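Long-range contacts in serine-threonine phosphatase 2C (Toxoplasma gondii, PDB 2I44), which probably removes phosphate groups from serine and threonine residues of proteins, as a metal-dependent phosphatase of the PP2C family that here carries calcium ions: residues T28-R33 against A310-A315; K118-E123 against R231-K236. One frame throughout, in Å; residues are numbered along the deposited sequence.

Interaction 1: T28-R33 against A310-A315; sequences TDIGGR and ADNITA. With CA (calcium ion), chain D.
D29 and I313 form a hydrogen-bonded antiparallel pair between strands 22-29 and 313-320, in one of the two sheets of the PP2C beta sandwich. Two backbone bonds join them: D29 N to I313 O, 2.8 Å but bent, and I313 N to D29 O, 3.0 Å and nearly straight at 172°. This is the close-packed end. In the neighbouring non-hydrogen-bonded pair, T28 and T314 run alongside each other with their OG1 atoms 2.7 Å apart. T28 swings OG1 anti to its backbone N (chi1 -173°), which brings the hydroxyl over to its partner; T314 OG1 is also hydrogen-bonded to D38. Threonine suits both places, being beta-branched for a strand yet able to pair through its hydroxyl. On the other face I313 packs against L300 of helix 291-305.

Beyond D29 the strands give way to loops, and the 30-33 side opens to solvent while A310 and N312 stay buried. A type II' turn runs from I30 to R33, with G31 at positive phi where a side chain would collide with the carbonyls of A310 and D311. D29 OD1 accepts from G31 N in an Asx turn, while G32 N binds A310 O at 2.7 Å. R33 bends twice along its side chain, and its NE lies 3.3 Å from D311 OD1 in a salt bridge whose N-H bond is weak, the guanidinium and carboxylate planes turned 39° apart. D311 divides its labour: OD1 takes a water that is itself a calcium ligand, and OD2, at a site shared with D60 and D266, binds a calcium ion at 2.3 Å.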
# COMPACT_ATOMS: atom_id res chain seq x y z
N THR A 28 -1.92 1.55 -14.54
CA THR A 28 -1.78 2.86 -13.93
C THR A 28 -2.03 3.94 -14.97
O THR A 28 -1.93 3.71 -16.17
CB THR A 28 -0.36 3.04 -13.34
OG1 THR A 28 -0.30 4.27 -12.60
CG2 THR A 28 0.70 3.06 -14.46
N ASP A 29 -2.37 5.14 -14.50
CA ASP A 29 -2.61 6.26 -15.39
C ASP A 29 -2.29 7.54 -14.65
O ASP A 29 -2.56 7.66 -13.46
CB ASP A 29 -4.08 6.26 -15.86
CG ASP A 29 -4.30 7.17 -17.05
OD1 ASP A 29 -4.15 8.40 -16.90
OD2 ASP A 29 -4.62 6.66 -18.14
N ILE A 30 -1.71 8.50 -15.36
CA ILE A 30 -1.34 9.77 -14.76
C ILE A 30 -2.55 10.64 -14.44
O ILE A 30 -2.49 11.51 -13.57
CB ILE A 30 -0.36 10.57 -15.67
CG1 ILE A 30 0.25 11.73 -14.89
CG2 ILE A 30 -1.10 11.08 -16.92
CD1 ILE A 30 1.43 12.37 -15.57
N GLY A 31 -3.65 10.39 -15.13
CA GLY A 31 -4.84 11.18 -14.90
C GLY A 31 -4.59 12.61 -15.32
O GLY A 31 -3.96 12.86 -16.35
N GLY A 32 -5.05 13.56 -14.51
CA GLY A 32 -4.86 14.96 -14.85
C GLY A 32 -3.77 15.67 -14.09
O GLY A 32 -3.68 16.90 -14.14
N ARG A 33 -2.92 14.92 -13.39
CA ARG A 33 -1.83 15.52 -12.62
C ARG A 33 -0.64 15.84 -13.53
O ARG A 33 -0.50 15.26 -14.61
CB ARG A 33 -1.41 14.57 -11.50
CG ARG A 33 -2.57 13.92 -10.75
CD ARG A 33 -3.49 14.92 -10.04
NE ARG A 33 -3.09 15.18 -8.66
CZ ARG A 33 -2.14 16.03 -8.30
NH1 ARG A 33 -1.48 16.72 -9.22
NH2 ARG A 33 -1.84 16.20 -7.02
N ALA A 310 -8.79 14.15 -12.79
CA ALA A 310 -8.45 12.90 -12.11
C ALA A 310 -7.05 12.86 -11.49
O ALA A 310 -6.09 13.42 -12.02
CB ALA A 310 -8.62 11.73 -13.08
N ASP A 311 -6.95 12.18 -10.35
CA ASP A 311 -5.68 12.03 -9.66
C ASP A 311 -4.91 10.88 -10.32
O ASP A 311 -5.45 10.22 -11.21
CB ASP A 311 -5.95 11.69 -8.19
CG ASP A 311 -4.68 11.48 -7.39
OD1 ASP A 311 -3.63 12.05 -7.77
OD2 ASP A 311 -4.74 10.77 -6.36
N ASN A 312 -3.66 10.65 -9.93
CA ASN A 312 -2.94 9.51 -10.50
C ASN A 312 -3.81 8.33 -10.03
O ASN A 312 -4.35 8.37 -8.92
CB ASN A 312 -1.54 9.32 -9.89
CG ASN A 312 -0.55 10.40 -10.30
OD1 ASN A 312 -0.67 11.02 -11.36
ND2 ASN A 312 0.46 10.60 -9.47
N ILE A 313 -3.94 7.30 -10.86
CA ILE A 313 -4.74 6.14 -10.50
C ILE A 313 -3.96 4.87 -10.80
O ILE A 313 -3.45 4.70 -11.91
CB ILE A 313 -6.07 6.07 -11.30
CG1 ILE A 313 -6.78 7.43 -11.25
CG2 ILE A 313 -6.97 4.99 -10.70
CD1 ILE A 313 -8.03 7.49 -12.12
N THR A 314 -3.87 4.00 -9.82
CA THR A 314 -3.16 2.74 -9.97
C THR A 314 -3.97 1.63 -9.32
O THR A 314 -4.45 1.76 -8.19
CB THR A 314 -1.77 2.79 -9.31
OG1 THR A 314 -0.95 3.72 -10.02
CG2 THR A 314 -1.10 1.43 -9.31
N ALA A 315 -4.13 0.53 -10.06
CA ALA A 315 -4.88 -0.61 -9.56
C ALA A 315 -4.13 -1.90 -9.87
O ALA A 315 -3.60 -2.08 -10.96
CB ALA A 315 -6.27 -0.64 -10.18
CA CA D . -3.22 9.99 -4.80
O HOH W 1 -1.85 11.30 -5.70
O HOH W 2 -2.95 8.33 -6.39
O HOH W 3 -3.39 10.97 -3.14

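Interaction 2: K118-E123 against R231-K236; sequences KNADNE and RAFGGK
D121 and F233 pass each other head to tail, the aspartate reaching for the strand and the phenylalanine for the helix, with carboxylate and ring planes 43° apart. Here the long helix 98-130 packs against the short strand 233-234, which pairs with strand 137-146 in the second sheet of the PP2C sandwich. D121 meets the phenylalanine at its rim: CB lies in the ring plane 3.7 Å from F233 CD1, and OD1 also sits at the edge, near that plane, 3.6 Å from CD1. The edge of an aromatic ring carries slightly positive C-H groups, so it is a tolerable neighbour for an acidic oxygen. A120, one residue earlier on the helix, is small enough for the ring to come close, its CB standing 4.0 Å from F233 CE1. Elsewhere the ring lies nearly parallel to that of Y117 on the same helix and touches V71 of helix 66-80.

With CG anti to the backbone N (chi1 -168°), D121 carries its carboxylate along the ring edge to the strand backbone. There OD1 accepts a hydrogen bond from G234 N at 2.8 Å, met nearly along the C-O bond, with an N-H...O angle of 160°. G234 has a positive phi, and its backbone angles would jam a side chain against the preceding carbonyl, which explains the glycine. The other oxygen, OD2, forms a salt bridge with K239 and a hydrogen bond with N245. A buried carboxylate is thus gripped at both oxygens, and the nearby lysine would be expected to keep it ionised.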
# COMPACT_ATOMS: atom_id res chain seq x y z
N LYS A 118 9.63 -0.70 8.85
CA LYS A 118 10.57 0.11 9.60
C LYS A 118 11.97 0.15 9.00
O LYS A 118 12.59 1.21 8.97
CB LYS A 118 10.62 -0.36 11.05
CG LYS A 118 9.32 -0.11 11.81
CD LYS A 118 9.27 -0.86 13.12
CE LYS A 118 7.98 -0.59 13.86
NZ LYS A 118 7.75 -1.57 14.96
N ASN A 119 12.46 -0.98 8.50
CA ASN A 119 13.79 -1.01 7.91
C ASN A 119 13.82 -0.33 6.55
O ASN A 119 14.78 0.36 6.21
CB ASN A 119 14.30 -2.45 7.79
CG ASN A 119 14.58 -3.08 9.14
OD1 ASN A 119 14.92 -2.38 10.10
ND2 ASN A 119 14.44 -4.40 9.23
N ALA A 120 12.75 -0.51 5.78
CA ALA A 120 12.69 0.12 4.47
C ALA A 120 12.58 1.63 4.66
O ALA A 120 13.11 2.40 3.86
CB ALA A 120 11.50 -0.40 3.68
N ASP A 121 11.89 2.06 5.71
CA ASP A 121 11.76 3.50 5.91
C ASP A 121 13.05 4.12 6.40
O ASP A 121 13.39 5.24 6.01
CB ASP A 121 10.62 3.85 6.88
CG ASP A 121 10.30 5.33 6.86
OD1 ASP A 121 10.05 5.87 5.76
OD2 ASP A 121 10.29 5.97 7.94
N ASN A 122 13.77 3.42 7.27
CA ASN A 122 15.04 3.95 7.77
C ASN A 122 15.98 4.17 6.60
O ASN A 122 16.61 5.22 6.49
CB ASN A 122 15.69 3.00 8.78
CG ASN A 122 14.92 2.91 10.08
OD1 ASN A 122 14.17 3.83 10.43
ND2 ASN A 122 15.10 1.81 10.80
N GLU A 123 16.04 3.20 5.70
CA GLU A 123 16.92 3.30 4.54
C GLU A 123 16.47 4.42 3.61
O GLU A 123 17.29 5.17 3.09
CB GLU A 123 16.94 1.97 3.78
CG GLU A 123 18.10 1.88 2.80
CD GLU A 123 18.01 0.67 1.91
OE1 GLU A 123 17.40 -0.34 2.33
OE2 GLU A 123 18.55 0.72 0.78
N ARG A 231 0.66 8.48 8.58
CA ARG A 231 1.69 7.45 8.56
C ARG A 231 2.15 7.31 7.12
O ARG A 231 1.34 7.40 6.20
CB ARG A 231 1.15 6.11 9.09
CG ARG A 231 0.59 6.21 10.50
CD ARG A 231 0.46 4.86 11.16
NE ARG A 231 -0.35 4.91 12.38
CZ ARG A 231 -0.57 3.86 13.17
NH1 ARG A 231 -0.04 2.68 12.87
NH2 ARG A 231 -1.35 4.00 14.24
N ALA A 232 3.45 7.12 6.92
CA ALA A 232 3.98 7.02 5.57
C ALA A 232 5.47 6.76 5.51
O ALA A 232 6.19 6.83 6.51
CB ALA A 232 3.67 8.30 4.82
N PHE A 233 5.93 6.43 4.30
CA PHE A 233 7.34 6.23 4.05
C PHE A 233 7.86 7.63 3.72
O PHE A 233 7.15 8.42 3.09
CB PHE A 233 7.57 5.34 2.83
CG PHE A 233 7.47 3.88 3.11
CD1 PHE A 233 8.30 3.27 4.04
CD2 PHE A 233 6.59 3.08 2.38
CE1 PHE A 233 8.26 1.91 4.26
CE2 PHE A 233 6.54 1.70 2.58
CZ PHE A 233 7.38 1.12 3.52
N GLY A 234 9.08 7.95 4.12
CA GLY A 234 9.61 9.26 3.80
C GLY A 234 9.15 10.37 4.73
O GLY A 234 9.04 10.16 5.93
N GLY A 235 8.88 11.55 4.18
CA GLY A 235 8.46 12.65 5.01
C GLY A 235 9.54 12.96 6.05
O GLY A 235 9.24 13.18 7.22
N LYS A 236 10.79 12.99 5.60
CA LYS A 236 11.92 13.25 6.50
C LYS A 236 11.66 14.33 7.55
O LYS A 236 11.78 14.09 8.75
CB LYS A 236 13.18 13.62 5.70
CG LYS A 236 14.41 13.91 6.57
CD LYS A 236 15.68 14.06 5.74
CE LYS A 236 15.69 15.33 4.89
NZ LYS A 236 15.85 16.56 5.70

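Overall arrangement
Interaction 1 lies in one sheet of the sandwich; interaction 2 sets a helix against a strand of the other. They share no element; their centres are about 24 Å apart, their nearest atoms about 14 Å. Along the chain, interaction 2 is nested within the loop that interaction 1 closes. Interaction 1 is partly buried and larger, a strand pairing that depends chiefly on backbone bonds and runs out into an exposed turn beside the calcium site. Interaction 2 is wholly buried, held by one side-chain-to-backbone bond and an aromatic edge. Each uses an aspartate with two tasks: D311 serves a metal ion, whereas D121 is tied to a backbone amide and to K239 and N245.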